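Local coordinates for protein methionine gamma-lyase (Trichomonas vaginalis, PDB 1PFF) that belongs to the Cys/Met metabolism family of PLP-dependent enzymes and has a fold of the aminotransferase class, with four chains in its assembly, at residues A[136-141]-A[156-161]; A[210-215]-A[226-231]; A[270-275]-A[286-291]. One frame throughout, in Å; residues are numbered along the deposited sequence.

Contact 1 of 3, residues A[136-141]-A[156-161]; sequences VDIVVH and GLVCSR
V139 and C159 form a hydrogen-bonded antiparallel pair: V139 N donates to C159 O at 3.0 Å, and C159 N returns a bond of 2.9 Å to V139 O. H141 and L157 repeat this pairing two residues on, though both bonds are less straight, at 148° and 152° at the hydrogen. Between them, V140 and V158 are a non-hydrogen-bonded pair whose methyls meet loosely, V140 CG1 to V158 CG2 at 4.2 Å. V158 CG1 makes the tighter apolar touch, reaching along the sheet to I138 CG2 at 3.6 Å. The two strands are neighbours in the mixed sheet of the large domain of a fold-type-I PLP enzyme, where strand 156-160 runs against both its neighbours. Helix 22-33 covers the I138, V140 and V158 face, with S29 touching all three; helix 2-11 lies on the opposite face, where E11 accepts a bond from H141 NE2. Past the last bridge, S160 OG stands anti to its own backbone N (chi1 -165°) and donates to D137 O at 2.6 Å from above the carbonyl plane. Farther out, R161 NH1 and D137 OD1 make only a long salt bridge of 4.0 Å, the oxygen lying at the guanidinium edge and in its plane. A water closes the gap, donating to D137 OD1 and accepting from R161 NH1. D137 OD2 is held from elsewhere, by R110 and by V117 N on strand 116-120.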
loop_
_atom_site.group_PDB
_atom_site.type_symbol
_atom_site.label_atom_id
_atom_site.label_comp_id
_atom_site.label_asym_id
_atom_site.label_seq_id
_atom_site.Cartn_x
_atom_site.Cartn_y
_atom_site.Cartn_z
ATOM N N VAL A 136 34.808 -6.850 -9.337
ATOM C CA VAL A 136 33.608 -7.350 -10.001
ATOM C C VAL A 136 32.928 -6.199 -10.756
ATOM O O VAL A 136 32.953 -5.058 -10.297
ATOM C CB VAL A 136 32.647 -7.996 -8.965
ATOM C CG1 VAL A 136 31.262 -8.256 -9.540
ATOM C CG2 VAL A 136 33.264 -9.283 -8.433
ATOM N N ASP A 137 32.346 -6.488 -11.920
ATOM C CA ASP A 137 31.683 -5.443 -12.710
ATOM C C ASP A 137 30.247 -5.192 -12.293
ATOM O O ASP A 137 29.808 -4.047 -12.185
ATOM C CB ASP A 137 31.739 -5.784 -14.192
ATOM C CG ASP A 137 33.149 -5.835 -14.703
ATOM O OD1 ASP A 137 33.779 -4.759 -14.804
ATOM O OD2 ASP A 137 33.716 -6.908 -14.964
ATOM N N ILE A 138 29.511 -6.272 -12.056
ATOM C CA ILE A 138 28.095 -6.173 -11.721
ATOM C C ILE A 138 27.789 -7.067 -10.525
ATOM O O ILE A 138 28.204 -8.234 -10.489
ATOM C CB ILE A 138 27.216 -6.626 -12.935
ATOM C CG1 ILE A 138 27.516 -5.788 -14.188
ATOM C CG2 ILE A 138 25.725 -6.559 -12.568
ATOM C CD1 ILE A 138 26.701 -6.206 -15.429
ATOM N N VAL A 139 27.040 -6.529 -9.565
ATOM C CA VAL A 139 26.537 -7.309 -8.441
ATOM C C VAL A 139 25.011 -7.367 -8.529
ATOM O O VAL A 139 24.367 -6.344 -8.787
ATOM C CB VAL A 139 26.960 -6.690 -7.090
ATOM C CG1 VAL A 139 26.217 -7.338 -5.922
ATOM C CG2 VAL A 139 28.460 -6.844 -6.882
ATOM N N VAL A 140 24.455 -8.561 -8.342
ATOM C CA VAL A 140 23.008 -8.766 -8.304
ATOM C C VAL A 140 22.534 -9.291 -6.938
ATOM O O VAL A 140 23.272 -9.986 -6.238
ATOM C CB VAL A 140 22.500 -9.689 -9.455
ATOM C CG1 VAL A 140 22.794 -9.037 -10.848
ATOM C CG2 VAL A 140 23.085 -11.108 -9.355
ATOM N N HIS A 141 21.291 -8.962 -6.596
ATOM C CA HIS A 141 20.661 -9.411 -5.362
ATOM C C HIS A 141 19.228 -9.843 -5.615
ATOM O O HIS A 141 18.537 -9.253 -6.442
ATOM C CB HIS A 141 20.580 -8.248 -4.370
ATOM C CG HIS A 141 21.894 -7.834 -3.792
ATOM N ND1 HIS A 141 22.436 -8.428 -2.668
ATOM C CD2 HIS A 141 22.749 -6.843 -4.142
ATOM C CE1 HIS A 141 23.585 -7.845 -2.378
ATOM N NE2 HIS A 141 23.796 -6.877 -3.254
ATOM N N GLY A 156 14.511 -7.430 -6.897
ATOM C CA GLY A 156 15.919 -7.657 -7.168
ATOM C C GLY A 156 16.649 -6.336 -7.284
ATOM O O GLY A 156 16.020 -5.278 -7.365
ATOM N N LEU A 157 17.976 -6.399 -7.293
ATOM C CA LEU A 157 18.793 -5.198 -7.416
ATOM C C LEU A 157 20.010 -5.502 -8.270
ATOM O O LEU A 157 20.572 -6.583 -8.161
ATOM C CB LEU A 157 19.234 -4.715 -6.032
ATOM C CG LEU A 157 18.126 -4.320 -5.045
ATOM C CD1 LEU A 157 18.666 -4.381 -3.647
ATOM C CD2 LEU A 157 17.592 -2.936 -5.362
ATOM N N VAL A 158 20.385 -4.557 -9.128
ATOM C CA VAL A 158 21.620 -4.633 -9.914
ATOM C C VAL A 158 22.474 -3.392 -9.618
ATOM O O VAL A 158 21.985 -2.266 -9.755
ATOM C CB VAL A 158 21.336 -4.665 -11.454
ATOM C CG1 VAL A 158 22.611 -4.871 -12.243
ATOM C CG2 VAL A 158 20.341 -5.743 -11.814
ATOM N N CYS A 159 23.736 -3.596 -9.237
ATOM C CA CYS A 159 24.651 -2.501 -8.934
ATOM C C CYS A 159 25.885 -2.555 -9.818
ATOM O O CYS A 159 26.517 -3.608 -9.941
ATOM C CB CYS A 159 25.102 -2.568 -7.478
ATOM S SG CYS A 159 23.724 -2.592 -6.323
ATOM N N SER A 160 26.246 -1.417 -10.405
ATOM C CA SER A 160 27.384 -1.353 -11.325
ATOM C C SER A 160 27.750 0.102 -11.630
ATOM O O SER A 160 27.236 1.029 -10.979
ATOM C CB SER A 160 27.059 -2.122 -12.624
ATOM O OG SER A 160 28.233 -2.385 -13.388
ATOM N N ARG A 161 28.642 0.288 -12.606
ATOM C CA ARG A 161 28.975 1.611 -13.146
ATOM C C ARG A 161 27.732 2.227 -13.774
ATOM O O ARG A 161 26.854 1.496 -14.246
ATOM C CB ARG A 161 30.043 1.498 -14.241
ATOM C CG ARG A 161 31.202 0.581 -13.932
ATOM C CD ARG A 161 32.408 0.749 -14.848
ATOM N NE ARG A 161 32.063 0.748 -16.272
ATOM C CZ ARG A 161 32.244 -0.280 -17.100
ATOM N NH1 ARG A 161 32.751 -1.427 -16.660
ATOM N NH2 ARG A 161 31.904 -0.162 -18.380
HETATM O O HOH W 1 33.197 -2.208 -14.272
#

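Contact 2 of 3, residues A[210-215]-A[226-231]; sequences VAEFLH and PGLPDH. With EDO (1,2-ethanediol), chain I; EDO (1,2-ethanediol), chain G.
H215 leans from helix 183-216 toward L228 and D230, which belong to the loop between strand 223-224 and helix 234-240. Its CB points at that loop, and with CG anti to the backbone N (chi1 -174°) the ring is carried outward across the gap. ND1 comes first to the leucine, 4.1 Å from L228 CD1, which approaches the ring obliquely. CE1 makes the nearest approach, 3.2 Å from D230 OD2; the oxygen sits at the ring edge, near its plane, while the carboxylate is turned 61° from the ring. NE2 is farther from the same OD2, at 3.6 Å. Over one ring face lies C1 of the 1,2-ethanediol of chain G, probably from the crystallisation liquor, 3.5 Å from H215 CE1. The other methyl of L228, CD2, meets E212 CG at 4.0 Å and A211 CB at 4.2 Å. The carboxylate of E212 turns instead to Q208, one turn back on the same helix, which also makes a weak bond to G227 O, a polar link from helix to loop. A type I turn from L228 to H231 brings D230 round beside L228. No hydrogen bond crosses between the two segments: the leucine methyls supply the apolar part, and the aspartate oxygen faces a polarised ring C-H, an approach that would probably become more favourable if the imidazole carried a positive charge.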
loop_
_atom_site.group_PDB
_atom_site.type_symbol
_atom_site.label_atom_id
_atom_site.label_comp_id
_atom_site.label_asym_id
_atom_site.label_seq_id
_atom_site.Cartn_x
_atom_site.Cartn_y
_atom_site.Cartn_z
ATOM N N VAL A 210 25.313 -21.566 15.991
ATOM C CA VAL A 210 24.543 -22.726 15.545
ATOM C C VAL A 210 25.460 -23.727 14.812
ATOM O O VAL A 210 25.423 -24.931 15.075
ATOM C CB VAL A 210 23.333 -22.301 14.678
ATOM C CG1 VAL A 210 22.618 -23.510 14.073
ATOM C CG2 VAL A 210 22.338 -21.469 15.501
ATOM N N ALA A 211 26.288 -23.215 13.906
ATOM C CA ALA A 211 27.202 -24.063 13.146
ATOM C C ALA A 211 28.125 -24.857 14.080
ATOM O O ALA A 211 28.341 -26.053 13.887
ATOM C CB ALA A 211 28.008 -23.227 12.141
ATOM N N GLU A 212 28.650 -24.197 15.106
ATOM C CA GLU A 212 29.526 -24.867 16.065
ATOM C C GLU A 212 28.780 -25.919 16.888
ATOM O O GLU A 212 29.316 -27.005 17.150
ATOM C CB GLU A 212 30.235 -23.840 16.955
ATOM C CG GLU A 212 31.272 -23.040 16.171
ATOM C CD GLU A 212 31.879 -21.894 16.956
ATOM O OE1 GLU A 212 32.863 -21.296 16.459
ATOM O OE2 GLU A 212 31.378 -21.585 18.056
ATOM N N PHE A 213 27.538 -25.614 17.261
ATOM C CA PHE A 213 26.702 -26.578 17.983
ATOM C C PHE A 213 26.475 -27.821 17.108
ATOM O O PHE A 213 26.602 -28.958 17.584
ATOM C CB PHE A 213 25.357 -25.954 18.411
ATOM C CG PHE A 213 24.222 -26.942 18.458
ATOM C CD1 PHE A 213 24.095 -27.821 19.531
ATOM C CD2 PHE A 213 23.302 -27.016 17.416
ATOM C CE1 PHE A 213 23.060 -28.765 19.571
ATOM C CE2 PHE A 213 22.266 -27.952 17.444
ATOM C CZ PHE A 213 22.146 -28.830 18.530
ATOM N N LEU A 214 26.155 -27.597 15.834
ATOM C CA LEU A 214 25.849 -28.691 14.909
ATOM C C LEU A 214 27.092 -29.534 14.637
ATOM O O LEU A 214 27.008 -30.768 14.553
ATOM C CB LEU A 214 25.282 -28.156 13.595
ATOM C CG LEU A 214 23.906 -27.476 13.593
ATOM C CD1 LEU A 214 23.724 -26.689 12.294
ATOM C CD2 LEU A 214 22.793 -28.492 13.773
ATOM N N HIS A 215 28.228 -28.853 14.518
ATOM C CA HIS A 215 29.544 -29.471 14.307
ATOM C C HIS A 215 29.875 -30.465 15.420
ATOM O O HIS A 215 30.546 -31.470 15.183
ATOM C CB HIS A 215 30.624 -28.383 14.237
ATOM C CG HIS A 215 31.991 -28.889 13.880
ATOM N ND1 HIS A 215 32.317 -29.330 12.615
ATOM C CD2 HIS A 215 33.124 -29.003 14.619
ATOM C CE1 HIS A 215 33.589 -29.697 12.589
ATOM N NE2 HIS A 215 34.098 -29.514 13.794
ATOM N N PRO A 226 30.810 -21.481 6.092
ATOM C CA PRO A 226 32.083 -20.785 5.825
ATOM C C PRO A 226 32.898 -20.387 7.065
ATOM O O PRO A 226 34.120 -20.328 6.970
ATOM C CB PRO A 226 31.645 -19.547 5.035
ATOM C CG PRO A 226 30.395 -20.000 4.338
ATOM C CD PRO A 226 29.684 -20.856 5.367
ATOM N N GLY A 227 32.237 -20.153 8.196
ATOM C CA GLY A 227 32.910 -19.788 9.430
ATOM C C GLY A 227 33.623 -20.909 10.173
ATOM O O GLY A 227 34.370 -20.646 11.115
ATOM N N LEU A 228 33.390 -22.151 9.776
ATOM C CA LEU A 228 34.092 -23.290 10.389
ATOM C C LEU A 228 35.467 -23.469 9.748
ATOM O O LEU A 228 35.574 -23.494 8.518
ATOM C CB LEU A 228 33.283 -24.584 10.265
ATOM C CG LEU A 228 31.925 -24.646 10.972
ATOM C CD1 LEU A 228 31.245 -25.960 10.640
ATOM C CD2 LEU A 228 32.039 -24.452 12.495
ATOM N N PRO A 229 36.513 -23.575 10.565
ATOM C CA PRO A 229 37.863 -23.845 10.048
ATOM C C PRO A 229 37.953 -25.132 9.212
ATOM O O PRO A 229 38.838 -25.219 8.371
ATOM C CB PRO A 229 38.715 -23.922 11.314
ATOM C CG PRO A 229 37.951 -23.066 12.316
ATOM C CD PRO A 229 36.509 -23.362 12.029
ATOM N N ASP A 230 37.036 -26.076 9.423
ATOM C CA ASP A 230 36.948 -27.312 8.630
ATOM C C ASP A 230 36.321 -27.148 7.242
ATOM O O ASP A 230 36.373 -28.082 6.426
ATOM C CB ASP A 230 36.135 -28.367 9.386
ATOM C CG ASP A 230 36.968 -29.144 10.384
ATOM O OD1 ASP A 230 38.205 -28.982 10.407
ATOM O OD2 ASP A 230 36.461 -29.960 11.179
ATOM N N HIS A 231 35.698 -25.995 6.991
ATOM C CA HIS A 231 35.150 -25.668 5.672
ATOM C C HIS A 231 36.309 -25.252 4.751
ATOM O O HIS A 231 37.084 -24.370 5.098
ATOM C CB HIS A 231 34.124 -24.530 5.816
ATOM C CG HIS A 231 33.243 -24.333 4.623
ATOM N ND1 HIS A 231 32.062 -25.021 4.450
ATOM C CD2 HIS A 231 33.352 -23.500 3.560
ATOM C CE1 HIS A 231 31.487 -24.630 3.326
ATOM N NE2 HIS A 231 32.248 -23.706 2.771
HETATM C C1 EDO I . 29.142 -33.803 14.630
HETATM O O1 EDO I . 29.402 -35.187 14.788
HETATM C C2 EDO I . 29.291 -33.449 13.158
HETATM O O2 EDO I . 28.769 -32.164 12.870
HETATM C C1 EDO G . 32.446 -32.994 12.547
HETATM O O1 EDO G . 32.273 -33.867 13.650
HETATM C C2 EDO G . 32.363 -33.804 11.259
HETATM O O2 EDO G . 32.853 -33.029 10.179
#

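Contact 3 of 3, residues A[270-275]-A[286-291]. With EDO (1,2-ethanediol), chain S.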
loop_
_atom_site.group_PDB
_atom_site.type_symbol
_atom_site.label_atom_id
_atom_site.label_comp_id
_atom_site.label_asym_id
_atom_site.label_seq_id
_atom_site.Cartn_x
_atom_site.Cartn_y
_atom_site.Cartn_z
ATOM N N LEU A 270 9.578 -24.998 8.789
ATOM C CA LEU A 270 9.756 -25.530 7.443
ATOM C C LEU A 270 9.371 -24.483 6.405
ATOM O O LEU A 270 8.415 -23.720 6.597
ATOM C CB LEU A 270 8.930 -26.812 7.243
ATOM C CG LEU A 270 9.125 -27.995 8.195
ATOM C CD1 LEU A 270 8.245 -29.174 7.768
ATOM C CD2 LEU A 270 10.566 -28.431 8.264
ATOM N N ALA A 271 10.134 -24.433 5.319
ATOM C CA ALA A 271 9.918 -23.455 4.261
ATOM C C ALA A 271 10.542 -23.933 2.960
ATOM O O ALA A 271 11.605 -24.561 2.974
ATOM C CB ALA A 271 10.504 -22.094 4.659
ATOM N N VAL A 272 9.886 -23.633 1.841
ATOM C CA VAL A 272 10.460 -23.915 0.521
ATOM C C VAL A 272 11.378 -22.779 0.053
ATOM O O VAL A 272 12.316 -23.005 -0.717
ATOM C CB VAL A 272 9.381 -24.274 -0.555
ATOM C CG1 VAL A 272 8.697 -25.591 -0.215
ATOM C CG2 VAL A 272 8.342 -23.162 -0.710
ATOM N N SER A 273 11.117 -21.566 0.537
ATOM C CA SER A 273 11.981 -20.422 0.251
ATOM C C SER A 273 12.637 -19.921 1.532
ATOM O O SER A 273 11.956 -19.482 2.462
ATOM C CB SER A 273 11.191 -19.296 -0.426
ATOM O OG SER A 273 10.303 -19.825 -1.402
ATOM N N LEU A 274 13.961 -19.998 1.578
ATOM C CA LEU A 274 14.709 -19.614 2.771
ATOM C C LEU A 274 15.086 -18.132 2.751
ATOM O O LEU A 274 14.963 -17.468 1.722
ATOM C CB LEU A 274 15.950 -20.500 2.940
ATOM C CG LEU A 274 15.743 -22.020 2.935
ATOM C CD1 LEU A 274 17.081 -22.745 3.070
ATOM C CD2 LEU A 274 14.775 -22.466 4.026
ATOM N N GLY A 275 15.546 -17.623 3.890
ATOM C CA GLY A 275 15.849 -16.209 4.033
ATOM C C GLY A 275 14.785 -15.490 4.844
ATOM O O GLY A 275 13.659 -15.981 5.013
ATOM N N SER A 286 13.537 -33.554 -0.978
ATOM C CA SER A 286 12.132 -33.916 -0.812
ATOM C C SER A 286 11.192 -32.718 -0.883
ATOM O O SER A 286 10.010 -32.874 -1.217
ATOM C CB SER A 286 11.915 -34.666 0.505
ATOM O OG SER A 286 12.021 -33.787 1.609
ATOM N N MET A 287 11.708 -31.527 -0.582
ATOM C CA MET A 287 10.846 -30.350 -0.449
ATOM C C MET A 287 10.840 -29.402 -1.647
ATOM O O MET A 287 9.800 -28.825 -1.970
ATOM C CB MET A 287 11.143 -29.600 0.855
ATOM C CG MET A 287 10.654 -30.340 2.086
ATOM S SD MET A 287 11.211 -29.625 3.643
ATOM C CE MET A 287 10.314 -28.048 3.666
ATOM N N THR A 288 11.984 -29.235 -2.305
ATOM C CA THR A 288 12.077 -28.302 -3.427
ATOM C C THR A 288 12.466 -28.966 -4.745
ATOM O O THR A 288 12.020 -28.538 -5.809
ATOM C CB THR A 288 13.066 -27.158 -3.118
ATOM O OG1 THR A 288 14.296 -27.712 -2.643
ATOM C CG2 THR A 288 12.574 -26.307 -1.948
ATOM N N HIS A 289 13.305 -29.995 -4.675
ATOM C CA HIS A 289 13.858 -30.611 -5.878
ATOM C C HIS A 289 13.310 -32.011 -6.120
ATOM O O HIS A 289 13.893 -32.795 -6.882
ATOM C CB HIS A 289 15.385 -30.634 -5.804
ATOM C CG HIS A 289 16.013 -29.279 -5.915
ATOM N ND1 HIS A 289 16.721 -28.877 -7.028
ATOM C CD2 HIS A 289 16.033 -28.234 -5.056
ATOM C CE1 HIS A 289 17.157 -27.645 -6.845
ATOM N NE2 HIS A 289 16.751 -27.231 -5.657
ATOM N N ALA A 290 12.181 -32.309 -5.483
ATOM C CA ALA A 290 11.528 -33.614 -5.595
ATOM C C ALA A 290 11.236 -34.033 -7.044
ATOM O O ALA A 290 11.229 -35.224 -7.357
ATOM C CB ALA A 290 10.252 -33.642 -4.754
ATOM N N GLY A 291 11.014 -33.051 -7.919
ATOM C CA GLY A 291 10.719 -33.304 -9.325
ATOM C C GLY A 291 11.931 -33.570 -10.208
ATOM O O GLY A 291 11.787 -34.018 -11.353
HETATM C C1 EDO S . 7.975 -20.950 2.148
HETATM O O1 EDO S . 7.798 -19.565 1.902
HETATM C C2 EDO S . 6.627 -21.589 2.450
HETATM O O2 EDO S . 6.798 -22.986 2.640
#
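Beyond strand 269-270, at one border of the five-stranded sheet, the chain leaves regular structure and runs past helix 284-287 and the residues that follow it. M287 carries the contact. Its CB is directed toward 270-275, and the chain is extended at chi2 and then bends at chi3 (68°), which brings the terminal methyl against L270 and A271. There M287 CE lies 4.0 Å from L270 CB and 3.8 Å from A271 O, so that it meets both a side chain and a peptide group. L262 of helix 255-263 touches L270 and M287 alike and adds a third apolar partner. The next pair is T288 with V272: T288 CG2, anti to its carbonyl carbon, reaches V272 O at 3.5 Å and V272 CB at 4.0 Å, while its OG1 is bonded back to P284 O, which is consistent with this rotation. V272 in turn lays CG1 beside M287 O, 3.8 Å away, its other methyl being directed to a 1,2-ethanediol. V272 N donates a hydrogen bond to O2 of the same molecule, 3.3 Å long, with 155° at the hydrogen. No hydrogen bond joins the two segments themselves; A271 is fixed by backbone pairing with I281 on strand 280-282. Apolar packing of M287 and T288 against the end of a short border strand and the residues after it is in keeping with the small alpha/beta C-terminal domain of fold-type-I PLP enzymes.

Overall arrangement
The three contacts follow one another along the chain and do not touch. Contact 1 belongs to the seven-stranded sheet of the large domain, while contacts 2 and 3 flank the five-stranded sheet of the smaller one. Contact 1 lies across the centre of the chain from the others, its centre about 29 Å from that of contact 2 and about 27 Å from that of contact 3. Contacts 2 and 3 have centres about 23 Å apart and nearest atoms about 12 Å apart. K145 NZ, in the connection between the two strands of contact 1, hydrogen-bonds to L274 O of contact 3, a point where the two domains appear to meet. No other chain of the assembly touches any of the six segments.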